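Glycerophosphoryl diester phosphodiesterase (Agrobacterium tumefaciens str. C58, PDB 3KS6) belongs to the glycerophosphoryl diester phosphodiesterase family, adopts a TIM-barrel fold and holds a magnesium ion at the C-terminal end of its barrel strands. Local coordinates at residues A6-G11 / E33-L38; G22-A27 / C92-D97; M29-V34 / S98-R103. All blocks are in the same frame, centred on the assembly; numbering follows the deposited sequence.

Contact 1 (A6-G11 / E33-L38); sequences ASHRGG and EVEFDL. With MG (magnesium ion), chain F; ACT (acetate ion), chain H.
Glu35 lies alongside the His8 ring, pointing the same way, with the carboxylate and imidazole planes 21° apart and Glu35 OE1 3.2 Å from His8 CD2. The glutamate leaves the strand with CG anti to the backbone N and then bends at chi2 (-90°), which turns the carboxylate onto the metal: Glu35 OE2 sits 2.1 Å from the magnesium. Asp37 OD1 binds it at the same distance, and Glu105 adds a third carboxylate. The second oxygens, Glu35 OE1 and Asp37 OD2, each accept from one metal-bound water, which in turn accepts from Arg9 NE; this should hold both carboxylates against rotation. Arg9 CG rests over the centre of the His8 ring. Beyond it, Arg9 NH2 donates to OXT of an acetate probably from the crystallisation liquor (2.7 Å), and His8 NE2 to the same oxygen (2.9 Å); His8 ND1 is hydrogen-bonded to Asp232, and Asp17 pairs with Arg9 NH1. Beneath, the strands run parallel: Ser7 N donates to Glu33 O (2.9 Å) and Glu35 N to Ser7 O (2.8 Å). Metal ligands gathered at the C-terminal ends of neighbouring parallel strands are typical of a TIM-barrel metal site.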
ATOM      1  N   ALA A   6       6.813   4.751  -3.077  1.00 19.74           N
ATOM      2  CA  ALA A   6       5.669   3.952  -3.503  1.00 13.98           C
ATOM      3  C   ALA A   6       4.494   4.866  -3.838  1.00 17.28           C
ATOM      4  O   ALA A   6       4.132   5.703  -3.047  1.00 18.42           O
ATOM      5  CB  ALA A   6       5.252   2.910  -2.428  1.00 15.00           C
ATOM      6  N   SER A   7       3.890   4.681  -5.005  1.00 16.96           N
ATOM      7  CA  SER A   7       2.785   5.515  -5.449  1.00 15.02           C
ATOM      8  C   SER A   7       1.477   5.032  -4.820  1.00 16.49           C
ATOM      9  O   SER A   7       1.017   3.941  -5.130  1.00 16.15           O
ATOM     10  CB  SER A   7       2.682   5.427  -6.962  1.00 15.43           C
ATOM     11  OG  SER A   7       1.587   6.133  -7.499  1.00 18.72           O
ATOM     12  N   HIS A   8       0.887   5.864  -3.951  1.00 18.05           N
ATOM     13  CA  HIS A   8      -0.272   5.483  -3.128  1.00 18.03           C
ATOM     14  C   HIS A   8      -1.513   5.418  -3.980  1.00 16.46           C
ATOM     15  O   HIS A   8      -1.968   6.423  -4.503  1.00 16.73           O
ATOM     16  CB  HIS A   8      -0.434   6.474  -1.969  1.00 21.64           C
ATOM     17  CG  HIS A   8      -1.453   6.071  -0.936  1.00 19.30           C
ATOM     18  ND1 HIS A   8      -2.531   6.870  -0.589  1.00 20.70           N
ATOM     19  CD2 HIS A   8      -1.533   4.968  -0.151  1.00 19.29           C
ATOM     20  CE1 HIS A   8      -3.244   6.251   0.337  1.00 22.62           C
ATOM     21  NE2 HIS A   8      -2.646   5.114   0.650  1.00 19.10           N
ATOM     22  N   ARG A   9      -2.041   4.215  -4.138  1.00 16.59           N
ATOM     23  CA  ARG A   9      -3.236   3.982  -4.932  1.00 15.55           C
ATOM     24  C   ARG A   9      -3.060   4.426  -6.400  1.00 19.30           C
ATOM     25  O   ARG A   9      -4.019   4.778  -7.076  1.00 16.77           O
ATOM     26  CB  ARG A   9      -4.470   4.651  -4.301  1.00 16.19           C
ATOM     27  CG  ARG A   9      -4.614   4.389  -2.812  1.00 22.06           C
ATOM     28  CD  ARG A   9      -5.914   4.925  -2.246  1.00 19.32           C
ATOM     29  NE  ARG A   9      -5.842   4.970  -0.783  1.00 18.44           N
ATOM     30  CZ  ARG A   9      -6.638   5.677   0.007  1.00 23.61           C
ATOM     31  NH1 ARG A   9      -7.619   6.423  -0.483  1.00 24.83           N
ATOM     32  NH2 ARG A   9      -6.428   5.641   1.315  1.00 26.53           N
ATOM     33  N   GLY A  10      -1.826   4.385  -6.892  1.00 19.06           N
ATOM     34  CA  GLY A  10      -1.527   4.837  -8.228  1.00 21.21           C
ATOM     35  C   GLY A  10      -1.294   6.335  -8.337  1.00 19.82           C
ATOM     36  O   GLY A  10      -1.097   6.811  -9.429  1.00 20.99           O
ATOM     37  N   GLY A  11      -1.369   7.063  -7.203  1.00 21.57           N
ATOM     38  CA  GLY A  11      -1.094   8.513  -7.131  1.00 20.60           C
ATOM     39  C   GLY A  11      -2.396   9.300  -7.027  1.00 18.45           C
ATOM     40  O   GLY A  11      -2.727  10.096  -7.920  1.00 18.50           O
ATOM     41  N   GLU A  33       7.792   1.339  -6.325  1.00 16.77           N
ATOM     42  CA  GLU A  33       6.585   0.554  -6.059  1.00 18.84           C
ATOM     43  C   GLU A  33       5.293   1.308  -6.335  1.00 15.96           C
ATOM     44  O   GLU A  33       5.240   2.537  -6.329  1.00 17.19           O
ATOM     45  CB  GLU A  33       6.566   0.091  -4.589  1.00 17.27           C
ATOM     46  CG  GLU A  33       7.676  -0.857  -4.209  1.00 24.11           C
ATOM     47  CD  GLU A  33       7.800  -1.083  -2.697  1.00 26.14           C
ATOM     48  OE1 GLU A  33       6.963  -0.570  -1.937  1.00 20.87           O
ATOM     49  OE2 GLU A  33       8.764  -1.741  -2.269  1.00 39.43           O
ATOM     50  N   VAL A  34       4.258   0.531  -6.594  1.00 17.31           N
ATOM     51  CA  VAL A  34       2.897   1.025  -6.642  1.00 19.66           C
ATOM     52  C   VAL A  34       2.180   0.374  -5.477  1.00 19.01           C
ATOM     53  O   VAL A  34       2.329  -0.837  -5.259  1.00 17.72           O
ATOM     54  CB  VAL A  34       2.190   0.731  -7.973  1.00 22.22           C
ATOM     55  CG1 VAL A  34       2.027  -0.762  -8.216  1.00 20.09           C
ATOM     56  CG2 VAL A  34       0.820   1.464  -8.051  1.00 17.23           C
ATOM     57  N   GLU A  35       1.461   1.183  -4.683  1.00 17.83           N
ATOM     58  CA  GLU A  35       0.673   0.669  -3.571  1.00 17.09           C
ATOM     59  C   GLU A  35      -0.806   0.568  -3.962  1.00 18.03           C
ATOM     60  O   GLU A  35      -1.325   1.452  -4.623  1.00 17.80           O
ATOM     61  CB  GLU A  35       0.845   1.526  -2.305  1.00 16.62           C
ATOM     62  CG  GLU A  35       0.253   0.833  -1.035  1.00 14.44           C
ATOM     63  CD  GLU A  35      -1.216   1.142  -0.748  1.00 18.02           C
ATOM     64  OE1 GLU A  35      -1.817   1.992  -1.407  1.00 18.20           O
ATOM     65  OE2 GLU A  35      -1.794   0.493   0.161  1.00 18.05           O
ATOM     66  N   PHE A  36      -1.483  -0.484  -3.506  1.00 18.98           N
ATOM     67  CA  PHE A  36      -2.902  -0.666  -3.747  1.00 15.53           C
ATOM     68  C   PHE A  36      -3.484  -1.642  -2.735  1.00 17.79           C
ATOM     69  O   PHE A  36      -2.752  -2.404  -2.099  1.00 19.25           O
ATOM     70  CB  PHE A  36      -3.122  -1.186  -5.187  1.00 19.44           C
ATOM     71  CG  PHE A  36      -2.420  -2.490  -5.448  1.00 18.07           C
ATOM     72  CD1 PHE A  36      -1.074  -2.491  -5.792  1.00 17.23           C
ATOM     73  CD2 PHE A  36      -3.076  -3.705  -5.270  1.00 20.01           C
ATOM     74  CE1 PHE A  36      -0.403  -3.653  -5.995  1.00 19.60           C
ATOM     75  CE2 PHE A  36      -2.408  -4.895  -5.475  1.00 21.91           C
ATOM     76  CZ  PHE A  36      -1.065  -4.875  -5.864  1.00 21.71           C
ATOM     77  N   ASP A  37      -4.809  -1.595  -2.612  1.00 14.63           N
ATOM     78  CA  ASP A  37      -5.577  -2.409  -1.659  1.00 18.57           C
ATOM     79  C   ASP A  37      -6.526  -3.286  -2.493  1.00 18.36           C
ATOM     80  O   ASP A  37      -6.891  -2.935  -3.600  1.00 16.73           O
ATOM     81  CB  ASP A  37      -6.406  -1.502  -0.749  1.00 19.14           C
ATOM     82  CG  ASP A  37      -5.669  -0.236  -0.346  1.00 21.80           C
ATOM     83  OD1 ASP A  37      -4.757  -0.300   0.523  1.00 17.56           O
ATOM     84  OD2 ASP A  37      -5.996   0.835  -0.905  1.00 20.76           O
ATOM     85  N   LEU A  38      -6.944  -4.413  -1.937  1.00 19.92           N
ATOM     86  CA  LEU A  38      -7.738  -5.389  -2.684  1.00 21.80           C
ATOM     87  C   LEU A  38      -8.924  -5.831  -1.859  1.00 22.64           C
ATOM     88  O   LEU A  38      -8.814  -5.917  -0.635  1.00 20.61           O
ATOM     89  CB  LEU A  38      -6.872  -6.629  -3.027  1.00 23.62           C
ATOM     90  CG  LEU A  38      -5.593  -6.472  -3.887  1.00 20.84           C
ATOM     91  CD1 LEU A  38      -4.826  -7.834  -4.028  1.00 16.11           C
ATOM     92  CD2 LEU A  38      -5.941  -5.898  -5.244  1.00 18.07           C
TER
HETATM   93 MG    MG F 251      -3.418   1.084   1.288  1.00 17.72          MG
HETATM   94  C   ACT H 253      -4.020   4.931   3.929  1.00 28.99           C
HETATM   95  O   ACT H 253      -3.611   6.120   4.012  1.00 32.51           O
HETATM   96  OXT ACT H 253      -4.432   4.513   2.813  1.00 21.85           O
HETATM   97  CH3 ACT H 253      -4.027   4.026   5.123  1.00 32.36           C
HETATM   98  O   HOH W   1      -3.993   2.432  -0.248  1.00 16.16           O
HETATM   99  O   HOH W   2      -4.874   1.958   2.505  1.00 20.80           O

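Contact 2 (G22-A27 / C92-D97)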
ATOM      1  N   GLY A  22      -3.998   6.404 -13.162  1.00 19.88           N
ATOM      2  CA  GLY A  22      -2.925   6.474 -12.163  1.00 21.30           C
ATOM      3  C   GLY A  22      -2.027   5.260 -12.185  1.00 19.39           C
ATOM      4  O   GLY A  22      -0.803   5.370 -12.182  1.00 19.42           O
ATOM      5  N   PHE A  23      -2.618   4.078 -12.256  1.00 17.41           N
ATOM      6  CA  PHE A  23      -1.776   2.897 -12.256  1.00 17.92           C
ATOM      7  C   PHE A  23      -0.896   2.798 -13.530  1.00 20.49           C
ATOM      8  O   PHE A  23       0.226   2.289 -13.475  1.00 19.94           O
ATOM      9  CB  PHE A  23      -2.602   1.637 -12.056  1.00 18.92           C
ATOM     10  CG  PHE A  23      -3.188   1.497 -10.678  1.00 19.18           C
ATOM     11  CD1 PHE A  23      -2.364   1.437  -9.561  1.00 20.67           C
ATOM     12  CD2 PHE A  23      -4.559   1.337 -10.489  1.00 17.43           C
ATOM     13  CE1 PHE A  23      -2.879   1.290  -8.297  1.00 21.12           C
ATOM     14  CE2 PHE A  23      -5.061   1.173  -9.206  1.00 16.07           C
ATOM     15  CZ  PHE A  23      -4.210   1.136  -8.114  1.00 18.44           C
ATOM     16  N   THR A  24      -1.413   3.311 -14.641  1.00 19.80           N
ATOM     17  CA  THR A  24      -0.714   3.297 -15.924  1.00 21.49           C
ATOM     18  C   THR A  24       0.423   4.300 -15.870  1.00 20.83           C
ATOM     19  O   THR A  24       1.563   3.966 -16.213  1.00 22.09           O
ATOM     20  CB  THR A  24      -1.708   3.581 -17.110  1.00 23.76           C
ATOM     21  OG1 THR A  24      -2.709   2.558 -17.134  1.00 18.32           O
ATOM     22  CG2 THR A  24      -1.001   3.554 -18.474  1.00 21.90           C
ATOM     23  N   ALA A  25       0.136   5.499 -15.380  1.00 18.45           N
ATOM     24  CA  ALA A  25       1.134   6.549 -15.304  1.00 20.65           C
ATOM     25  C   ALA A  25       2.221   6.124 -14.327  1.00 20.45           C
ATOM     26  O   ALA A  25       3.409   6.269 -14.604  1.00 21.69           O
ATOM     27  CB  ALA A  25       0.502   7.909 -14.887  1.00 16.59           C
ATOM     28  N   THR A  26       1.823   5.548 -13.197  1.00 19.74           N
ATOM     29  CA  THR A  26       2.801   5.091 -12.201  1.00 19.66           C
ATOM     30  C   THR A  26       3.784   4.033 -12.742  1.00 16.91           C
ATOM     31  O   THR A  26       4.988   4.078 -12.438  1.00 19.71           O
ATOM     32  CB  THR A  26       2.074   4.525 -10.960  1.00 19.30           C
ATOM     33  OG1 THR A  26       1.453   5.617 -10.241  1.00 18.93           O
ATOM     34  CG2 THR A  26       3.075   3.846 -10.033  1.00 16.08           C
ATOM     35  N   ALA A  27       3.274   3.108 -13.559  1.00 18.56           N
ATOM     36  CA  ALA A  27       4.088   2.030 -14.147  1.00 20.25           C
ATOM     37  C   ALA A  27       5.250   2.563 -14.965  1.00 21.95           C
ATOM     38  O   ALA A  27       6.281   1.876 -15.098  1.00 22.63           O
ATOM     39  CB  ALA A  27       3.242   1.117 -15.005  1.00 17.80           C
ATOM     40  N   CYS A  92      -2.216  -6.293 -12.962  1.00 19.59           N
ATOM     41  CA  CYS A  92      -1.014  -7.073 -13.271  1.00 21.22           C
ATOM     42  C   CYS A  92      -0.575  -6.858 -14.724  1.00 23.31           C
ATOM     43  O   CYS A  92       0.600  -6.649 -15.005  1.00 23.20           O
ATOM     44  CB  CYS A  92      -1.276  -8.558 -13.009  1.00 22.19           C
ATOM     45  SG  CYS A  92      -1.341  -9.014 -11.283  1.00 22.58           S
ATOM     46  N   ALA A  93      -1.545  -6.829 -15.634  1.00 22.87           N
ATOM     47  CA  ALA A  93      -1.239  -6.579 -17.063  1.00 24.04           C
ATOM     48  C   ALA A  93      -0.540  -5.250 -17.293  1.00 24.18           C
ATOM     49  O   ALA A  93       0.306  -5.115 -18.197  1.00 26.99           O
ATOM     50  CB  ALA A  93      -2.513  -6.646 -17.892  1.00 20.99           C
ATOM     51  N   LEU A  94      -0.863  -4.234 -16.492  1.00 22.49           N
ATOM     52  CA  LEU A  94      -0.190  -2.959 -16.652  1.00 21.83           C
ATOM     53  C   LEU A  94       1.296  -2.998 -16.252  1.00 22.42           C
ATOM     54  O   LEU A  94       2.064  -2.124 -16.659  1.00 24.74           O
ATOM     55  CB  LEU A  94      -0.896  -1.879 -15.822  1.00 20.44           C
ATOM     56  CG  LEU A  94      -2.324  -1.527 -16.200  1.00 23.69           C
ATOM     57  CD1 LEU A  94      -2.848  -0.493 -15.166  1.00 19.96           C
ATOM     58  CD2 LEU A  94      -2.366  -0.982 -17.666  1.00 21.27           C
ATOM     59  N   TYR A  95       1.667  -3.926 -15.373  1.00 23.14           N
ATOM     60  CA  TYR A  95       3.002  -3.936 -14.757  1.00 23.07           C
ATOM     61  C   TYR A  95       3.924  -5.035 -15.300  1.00 27.43           C
ATOM     62  O   TYR A  95       5.079  -5.149 -14.876  1.00 25.68           O
ATOM     63  CB  TYR A  95       2.873  -3.983 -13.219  1.00 23.93           C
ATOM     64  CG  TYR A  95       2.517  -2.601 -12.683  1.00 21.53           C
ATOM     65  CD1 TYR A  95       1.228  -2.125 -12.757  1.00 24.03           C
ATOM     66  CD2 TYR A  95       3.484  -1.765 -12.166  1.00 23.54           C
ATOM     67  CE1 TYR A  95       0.901  -0.881 -12.325  1.00 18.42           C
ATOM     68  CE2 TYR A  95       3.180  -0.506 -11.739  1.00 24.58           C
ATOM     69  CZ  TYR A  95       1.883  -0.059 -11.811  1.00 17.90           C
ATOM     70  OH  TYR A  95       1.545   1.209 -11.384  1.00 21.39           O
ATOM     71  N   VAL A  96       3.427  -5.790 -16.270  1.00 28.11           N
ATOM     72  CA  VAL A  96       4.148  -6.945 -16.822  1.00 31.88           C
ATOM     73  C   VAL A  96       5.561  -6.568 -17.254  1.00 30.00           C
ATOM     74  O   VAL A  96       6.517  -7.280 -16.902  1.00 30.76           O
ATOM     75  CB  VAL A  96       3.383  -7.617 -18.015  1.00 31.33           C
ATOM     76  CG1 VAL A  96       3.399  -6.745 -19.248  1.00 34.92           C
ATOM     77  CG2 VAL A  96       3.980  -8.980 -18.338  1.00 36.47           C
ATOM     78  N   ASP A  97       5.678  -5.440 -17.959  1.00 28.90           N
ATOM     79  CA  ASP A  97       6.943  -4.952 -18.484  1.00 28.87           C
ATOM     80  C   ASP A  97       7.516  -3.753 -17.748  1.00 29.54           C
ATOM     81  O   ASP A  97       8.473  -3.165 -18.214  1.00 30.45           O
ATOM     82  CB  ASP A  97       6.756  -4.536 -19.940  1.00 30.28           C
ATOM     83  CG  ASP A  97       6.422  -5.698 -20.842  1.00 39.65           C
ATOM     84  OD1 ASP A  97       6.935  -6.821 -20.598  1.00 41.41           O
ATOM     85  OD2 ASP A  97       5.652  -5.473 -21.802  1.00 51.56           O
TER
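Tyr95 and Leu94 of helix 88-95 reach across to helix 20-27; both helices belong to the outer layer of the TIM barrel. Tyr95 carries CG anti to its carbonyl carbon (chi1 -78°), and from there the ring runs toward Phe23, Thr26 and Ala27. Ala27 CB lies over one face of that ring, 3.8 Å from the centroid and 20° off the normal, a CH-pi contact. Thr26 CG2 comes in at the ring edge instead, 3.3 Å from Tyr95 OH. Phe23 gives its CB to the interface, 3.8 Å from Leu94 CD1, while chi1 of -70° swings the phenyl ring away to Val34 and Phe36 of the barrel wall. Phe102 meets the Tyr95 ring edge-to-face, which ties the tyrosine to the strands beneath. Farther out, the Leu94 and Thr24 side chains cross at about a right angle. Leu94 CD1 and CD2 both rest 3.6 Å from Thr24 OG1, a hydroxyl whose polar partner is Pro20 O in its own helix. At the tip of the tyrosine, Tyr95 OH donates a weak hydrogen bond to Phe23 O (2.7 Å), a carbonyl that also accepts the helical bond from Ala27 N.

Contact 3 (M29-V34 / S98-R103); sequences MALEEV and SHVNFR
Arg103 and Glu33 cross obliquely on the face of the sheet that they share with Asn101. Starting from the backbone, Arg103 CB lies 3.6 Å from Glu33 OE1 and also against Val34 O. With CG anti to the backbone N (chi1 172°) and the chain extended as far as NE, Arg103 passes along the same carboxylate oxygen: CG skirts Glu33 OE1, and CD is 3.9 Å from it. The guanidinium then runs past the glutamate, the two planes 45° apart. A water bridges the two, donating to Glu33 OE1 and accepting from Arg103 NH1 (2.9 Å), while Arg103 NH2 donates to an unidentified ligand. The other glutamate oxygen, Glu33 OE2, forms a salt bridge with Arg4.

The backbones pair in parallel. Asn101 N donates to Glu32 O, Val34 N to Asn101 O and Arg103 N to Val34 O. On the opposite face, Val34 CG1 lies 3.7 Å from Phe102 CD1. Before the strands begin, Val100 wedges its two methyls in: CG1 packs on the peptide joining Glu33 to Val34, and CG2 sits 3.4 Å from Leu31 O. Leu31 CD1 closes on Val100 CG2 at 3.8 Å. His99 brings CE1 to 3.2 Å from Met29 O, and a water joins His99 NE2 to Glu32 OE2. The other oxygen of that carboxylate, Glu32 OE1, is held by Ile5 N and by a salt bridge to Arg241.

Strands 33-40 and 101-106 are thus adjacent staves of the barrel. Val34, Val100 and Phe102 lean on helix 88-95, Met29 (a selenomethionine) and Leu31 reach helix 234-249, and Glu33 and Arg103 both touch Val228 of strand 228-231.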
HETATM    1  N   MSE A  29       6.836   5.604 -14.268  1.00 21.24           N
HETATM    2  CA  MSE A  29       7.646   6.558 -13.485  1.00 21.51           C
HETATM    3  C   MSE A  29       8.896   5.962 -12.889  1.00 20.94           C
HETATM    4  O   MSE A  29       8.981   4.753 -12.682  1.00 22.72           O
HETATM    5  CB  MSE A  29       6.827   7.174 -12.353  1.00 21.27           C
HETATM    6  CG  MSE A  29       5.770   8.085 -12.856  1.00 24.75           C
HETATM    7 SE   MSE A  29       4.787   8.815 -11.293  0.75 26.28          SE
HETATM    8  CE  MSE A  29       3.208   9.026 -12.263  1.00 23.71           C
ATOM      9  N   ALA A  30       9.863   6.828 -12.596  1.00 20.66           N
ATOM     10  CA  ALA A  30      11.117   6.428 -12.018  1.00 19.90           C
ATOM     11  C   ALA A  30      10.980   6.344 -10.507  1.00 20.78           C
ATOM     12  O   ALA A  30      11.609   7.115  -9.782  1.00 21.03           O
ATOM     13  CB  ALA A  30      12.214   7.441 -12.393  1.00 18.83           C
ATOM     14  N   LEU A  31      10.144   5.405 -10.059  1.00 19.69           N
ATOM     15  CA  LEU A  31       9.929   5.107  -8.647  1.00 17.61           C
ATOM     16  C   LEU A  31       9.918   3.593  -8.550  1.00 19.76           C
ATOM     17  O   LEU A  31       9.987   2.903  -9.563  1.00 20.53           O
ATOM     18  CB  LEU A  31       8.670   5.792  -8.064  1.00 16.94           C
ATOM     19  CG  LEU A  31       7.352   5.708  -8.845  1.00 17.41           C
ATOM     20  CD1 LEU A  31       6.898   4.262  -9.092  1.00 17.84           C
ATOM     21  CD2 LEU A  31       6.256   6.557  -8.157  1.00 16.43           C
ATOM     22  N   GLU A  32       9.793   3.066  -7.343  1.00 20.15           N
ATOM     23  CA  GLU A  32      10.067   1.664  -7.102  1.00 18.52           C
ATOM     24  C   GLU A  32       8.875   0.787  -6.887  1.00 18.62           C
ATOM     25  O   GLU A  32       8.948  -0.382  -7.196  1.00 18.52           O
ATOM     26  CB  GLU A  32      10.985   1.531  -5.895  1.00 17.53           C
ATOM     27  CG  GLU A  32      12.400   2.065  -6.163  1.00 22.57           C
ATOM     28  CD  GLU A  32      12.452   3.559  -6.197  1.00 28.84           C
ATOM     29  OE1 GLU A  32      11.832   4.127  -5.282  1.00 24.10           O
ATOM     30  OE2 GLU A  32      13.102   4.169  -7.099  1.00 22.54           O
ATOM     31  N   GLU A  33       7.792   1.339  -6.325  1.00 16.77           N
ATOM     32  CA  GLU A  33       6.585   0.554  -6.059  1.00 18.84           C
ATOM     33  C   GLU A  33       5.293   1.308  -6.335  1.00 15.96           C
ATOM     34  O   GLU A  33       5.240   2.537  -6.329  1.00 17.19           O
ATOM     35  CB  GLU A  33       6.566   0.091  -4.589  1.00 17.27           C
ATOM     36  CG  GLU A  33       7.676  -0.857  -4.209  1.00 24.11           C
ATOM     37  CD  GLU A  33       7.800  -1.083  -2.697  1.00 26.14           C
ATOM     38  OE1 GLU A  33       6.963  -0.570  -1.937  1.00 20.87           O
ATOM     39  OE2 GLU A  33       8.764  -1.741  -2.269  1.00 39.43           O
ATOM     40  N   VAL A  34       4.258   0.531  -6.594  1.00 17.31           N
ATOM     41  CA  VAL A  34       2.897   1.025  -6.642  1.00 19.66           C
ATOM     42  C   VAL A  34       2.180   0.374  -5.477  1.00 19.01           C
ATOM     43  O   VAL A  34       2.329  -0.837  -5.259  1.00 17.72           O
ATOM     44  CB  VAL A  34       2.190   0.731  -7.973  1.00 22.22           C
ATOM     45  CG1 VAL A  34       2.027  -0.762  -8.216  1.00 20.09           C
ATOM     46  CG2 VAL A  34       0.820   1.464  -8.051  1.00 17.23           C
ATOM     47  N   SER A  98       6.946  -3.368 -16.613  1.00 25.94           N
ATOM     48  CA  SER A  98       7.440  -2.231 -15.866  1.00 21.84           C
ATOM     49  C   SER A  98       8.500  -2.666 -14.878  1.00 21.13           C
ATOM     50  O   SER A  98       8.487  -3.820 -14.405  1.00 22.82           O
ATOM     51  CB  SER A  98       6.252  -1.644 -15.080  1.00 23.10           C
ATOM     52  OG  SER A  98       6.722  -0.637 -14.199  1.00 20.62           O
ATOM     53  N   HIS A  99       9.417  -1.763 -14.537  1.00 18.85           N
ATOM     54  CA  HIS A  99      10.382  -2.033 -13.457  1.00 21.63           C
ATOM     55  C   HIS A  99       9.779  -1.828 -12.065  1.00 21.88           C
ATOM     56  O   HIS A  99      10.370  -2.253 -11.073  1.00 23.46           O
ATOM     57  CB  HIS A  99      11.636  -1.153 -13.638  1.00 24.04           C
ATOM     58  CG  HIS A  99      11.557   0.199 -12.988  1.00 30.55           C
ATOM     59  ND1 HIS A  99      10.840   1.251 -13.517  1.00 39.77           N
ATOM     60  CD2 HIS A  99      12.135   0.673 -11.852  1.00 40.43           C
ATOM     61  CE1 HIS A  99      10.976   2.311 -12.736  1.00 37.86           C
ATOM     62  NE2 HIS A  99      11.755   1.988 -11.716  1.00 33.20           N
ATOM     63  N   VAL A 100       8.598  -1.209 -12.002  1.00 20.73           N
ATOM     64  CA  VAL A 100       7.918  -0.897 -10.708  1.00 19.06           C
ATOM     65  C   VAL A 100       7.244  -2.159 -10.156  1.00 20.47           C
ATOM     66  O   VAL A 100       6.567  -2.866 -10.891  1.00 20.81           O
ATOM     67  CB  VAL A 100       6.889   0.220 -10.940  1.00 19.88           C
ATOM     68  CG1 VAL A 100       6.082   0.573  -9.652  1.00 15.27           C
ATOM     69  CG2 VAL A 100       7.600   1.458 -11.518  1.00 20.07           C
ATOM     70  N   ASN A 101       7.395  -2.399  -8.853  1.00 17.62           N
ATOM     71  CA  ASN A 101       6.883  -3.588  -8.212  1.00 18.60           C
ATOM     72  C   ASN A 101       5.703  -3.278  -7.321  1.00 18.73           C
ATOM     73  O   ASN A 101       5.311  -2.132  -7.219  1.00 20.34           O
ATOM     74  CB  ASN A 101       7.999  -4.270  -7.479  1.00 18.91           C
ATOM     75  CG  ASN A 101       9.039  -4.826  -8.435  1.00 21.18           C
ATOM     76  OD1 ASN A 101       8.725  -5.223  -9.559  1.00 23.97           O
ATOM     77  ND2 ASN A 101      10.264  -4.850  -7.994  1.00 24.72           N
ATOM     78  N   PHE A 102       5.127  -4.315  -6.708  1.00 18.00           N
ATOM     79  CA  PHE A 102       3.851  -4.175  -6.021  1.00 16.50           C
ATOM     80  C   PHE A 102       4.032  -4.086  -4.515  1.00 14.36           C
ATOM     81  O   PHE A 102       4.848  -4.832  -3.946  1.00 14.70           O
ATOM     82  CB  PHE A 102       2.987  -5.425  -6.265  1.00 15.43           C
ATOM     83  CG  PHE A 102       2.218  -5.473  -7.592  1.00 17.61           C
ATOM     84  CD1 PHE A 102       2.186  -4.435  -8.497  1.00 18.09           C
ATOM     85  CD2 PHE A 102       1.401  -6.574  -7.842  1.00 19.39           C
ATOM     86  CE1 PHE A 102       1.417  -4.510  -9.654  1.00 22.33           C
ATOM     87  CE2 PHE A 102       0.620  -6.632  -9.008  1.00 18.37           C
ATOM     88  CZ  PHE A 102       0.655  -5.588  -9.907  1.00 20.87           C
ATOM     89  N   ARG A 103       3.233  -3.216  -3.890  1.00 16.14           N
ATOM     90  CA  ARG A 103       3.043  -3.153  -2.449  1.00 15.15           C
ATOM     91  C   ARG A 103       1.510  -3.359  -2.269  1.00 14.71           C
ATOM     92  O   ARG A 103       0.693  -2.464  -2.522  1.00 17.61           O
ATOM     93  CB  ARG A 103       3.552  -1.824  -1.866  1.00 18.79           C
ATOM     94  CG  ARG A 103       3.221  -1.590  -0.372  1.00 21.05           C
ATOM     95  CD  ARG A 103       3.601  -0.212  -0.014  1.00 20.78           C
ATOM     96  NE  ARG A 103       3.114   0.263   1.278  1.00 19.82           N
ATOM     97  CZ  ARG A 103       3.879   0.695   2.274  1.00 19.48           C
ATOM     98  NH1 ARG A 103       5.214   0.773   2.174  1.00 17.06           N
ATOM     99  NH2 ARG A 103       3.282   1.154   3.359  1.00 16.34           N
TER
HETATM  100  O   HOH W   3      11.132  -1.295  -8.551  1.00 24.26           O
HETATM  101  O   HOH W   4      13.252   3.191  -9.665  1.00 42.74           O
HETATM  102  O   HOH W   5       6.700  -1.240   0.737  1.00 18.06           O

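In the fold
From the N terminus, strand 4-8 leads through helix 20-27 into strand 33-40, and contact 1 closes that loop as a beta-alpha-beta crossover. Contact 2 starts inside the loop and closes a longer one of more than 60 residues, from helix 20-27 to helix 88-95, so the two cross. Contact 3 closes a similarly long loop, from the start of strand 33-40 to strand 101-106, shares Glu33 and Val34 with contact 1 and crosses contact 2. Contacts 1 and 3 therefore flank strand 33-40, setting three parallel strands in a row, while contact 2 joins the helices outside them. Ser7 OG to Thr26 OG1 and Ala27 O to Ser98 OG, both probable hydrogen bonds, link contact 2 to its neighbours.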